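Local coordinates for lipoprotein (Burkholderia cenocepacia, PDB 4QHQ) that binds methionine and probably serves as the substrate-binding lipoprotein of an ABC transporter for that amino acid, at residues V1-T6 with K31-N36. Residues are numbered along the deposited sequence; the frame is centred on the assembly and turned at random.
Sequences VIKVGT and KVIEFN
Five backbone hydrogen bonds join Ile2, Val4 and Thr6 to Lys31, Ile33 and Phe35, the evenly spaced ladder of two parallel strands. The axes of strand segments 2-6 and 31-35 approach to 4.7 Å, their directions diverging by 29°. Val4 uses both backbone groups: its N donates to Lys31 O at 2.9 Å, almost straight (178° at the hydrogen), and its O accepts from Ile33 N. The last rung is the most bent, Phe35 N reaching Thr6 O at 2.8 Å with 146° at the hydrogen. CA-H...O contacts supplement the ladder, among them Gly5 CA to Ile33 O at 3.3 Å.

Thr6 O also lies at the edge of the Phe35 ring and in its plane, 3.6 Å from CD1. With CG beside the backbone N and anti to the carbonyl carbon, the ring turns back toward strand 2-6 and presents its edge, CE1 coming 3.9 Å from Gly5 CA, where no side chain intervenes. On this same face the bent chain of Lys3 lays CE across Ile33 CG1 at 4.0 Å, while its NZ is hydrogen-bonded to Asp49 O. The other face carries Val4, Val32 and Thr6; there Thr6 CG2 meets Val32 CG1 at 3.8 Å, and OG1 is held by Ser54 O.

Strand 30-35 is an edge of the mixed sheet, and strand 2-7 is flanked on its other side by strand 52-57. Helix 10-26 connects the two strands as a beta-alpha-beta crossover, its Trp15 packing on Val4 and Thr6, whereas Pro41 and Ala44 of helix 41-47 meet Phe35.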
# COMPACT_ATOMS: atom_id res chain seq x y z
N VAL A 1 -27.41 -1.27 -0.25
CA VAL A 1 -26.28 -1.94 -0.89
C VAL A 1 -25.03 -1.10 -0.73
O VAL A 1 -24.95 0.02 -1.24
CB VAL A 1 -26.54 -2.17 -2.38
CG1 VAL A 1 -25.32 -2.78 -3.03
CG2 VAL A 1 -27.75 -3.06 -2.58
N ILE A 2 -24.05 -1.65 -0.02
CA ILE A 2 -22.81 -0.94 0.26
C ILE A 2 -21.72 -1.30 -0.73
O ILE A 2 -21.21 -2.42 -0.73
CB ILE A 2 -22.33 -1.22 1.69
CG1 ILE A 2 -23.46 -0.91 2.69
CG2 ILE A 2 -21.04 -0.45 2.00
CD1 ILE A 2 -23.15 -1.28 4.12
N LYS A 3 -21.36 -0.34 -1.58
CA LYS A 3 -20.33 -0.54 -2.59
C LYS A 3 -18.97 -0.17 -2.03
O LYS A 3 -18.71 0.99 -1.67
CB LYS A 3 -20.66 0.27 -3.86
CG LYS A 3 -22.00 -0.09 -4.50
CD LYS A 3 -22.23 0.72 -5.77
CE LYS A 3 -21.26 0.32 -6.87
NZ LYS A 3 -21.40 1.18 -8.08
N VAL A 4 -18.10 -1.17 -1.92
CA VAL A 4 -16.76 -0.96 -1.38
C VAL A 4 -15.74 -1.19 -2.47
O VAL A 4 -15.66 -2.28 -3.03
CB VAL A 4 -16.47 -1.92 -0.21
CG1 VAL A 4 -15.07 -1.67 0.33
CG2 VAL A 4 -17.54 -1.75 0.87
N GLY A 5 -14.96 -0.15 -2.77
CA GLY A 5 -13.89 -0.26 -3.75
C GLY A 5 -12.61 -0.80 -3.17
O GLY A 5 -12.18 -0.41 -2.08
N THR A 6 -11.96 -1.69 -3.90
CA THR A 6 -10.68 -2.20 -3.45
C THR A 6 -9.81 -2.52 -4.65
O THR A 6 -10.28 -2.42 -5.78
CB THR A 6 -10.85 -3.41 -2.53
OG1 THR A 6 -9.63 -3.60 -1.79
CG2 THR A 6 -11.20 -4.66 -3.31
N LYS A 31 -21.09 -5.04 -1.68
CA LYS A 31 -20.62 -5.40 -3.01
C LYS A 31 -19.18 -4.93 -3.15
O LYS A 31 -18.84 -3.79 -2.81
CB LYS A 31 -21.50 -4.80 -4.10
CG LYS A 31 -22.94 -5.29 -4.05
CD LYS A 31 -23.04 -6.81 -4.22
CE LYS A 31 -24.48 -7.29 -4.11
NZ LYS A 31 -24.60 -8.76 -4.34
N VAL A 32 -18.31 -5.83 -3.61
CA VAL A 32 -16.90 -5.51 -3.73
C VAL A 32 -16.58 -5.13 -5.16
O VAL A 32 -16.71 -5.94 -6.08
CB VAL A 32 -16.04 -6.70 -3.28
CG1 VAL A 32 -14.56 -6.35 -3.36
CG2 VAL A 32 -16.40 -7.11 -1.87
N ILE A 33 -16.20 -3.87 -5.34
CA ILE A 33 -15.89 -3.32 -6.65
C ILE A 33 -14.37 -3.26 -6.79
O ILE A 33 -13.72 -2.55 -6.05
CB ILE A 33 -16.44 -1.90 -6.82
CG1 ILE A 33 -17.94 -1.86 -6.48
CG2 ILE A 33 -16.22 -1.39 -8.24
CD1 ILE A 33 -18.74 -2.91 -7.21
N GLU A 34 -13.83 -3.98 -7.77
CA GLU A 34 -12.39 -4.09 -7.93
C GLU A 34 -11.81 -3.09 -8.92
O GLU A 34 -12.38 -2.82 -9.97
CB GLU A 34 -12.02 -5.52 -8.31
CG GLU A 34 -12.54 -6.54 -7.31
CD GLU A 34 -11.99 -7.94 -7.53
OE1 GLU A 34 -10.93 -8.06 -8.18
OE2 GLU A 34 -12.62 -8.91 -7.05
N PHE A 35 -10.65 -2.54 -8.56
CA PHE A 35 -9.91 -1.62 -9.40
C PHE A 35 -8.54 -2.23 -9.59
O PHE A 35 -8.04 -2.96 -8.73
CB PHE A 35 -9.80 -0.25 -8.73
CG PHE A 35 -11.11 0.46 -8.58
CD1 PHE A 35 -11.95 0.19 -7.52
CD2 PHE A 35 -11.50 1.41 -9.51
CE1 PHE A 35 -13.16 0.84 -7.37
CE2 PHE A 35 -12.72 2.07 -9.38
CZ PHE A 35 -13.56 1.79 -8.31
N ASN A 36 -7.90 -1.92 -10.72
CA ASN A 36 -6.63 -2.53 -11.05
C ASN A 36 -5.44 -1.84 -10.38
O ASN A 36 -4.40 -2.47 -10.19
CB ASN A 36 -6.42 -2.55 -12.56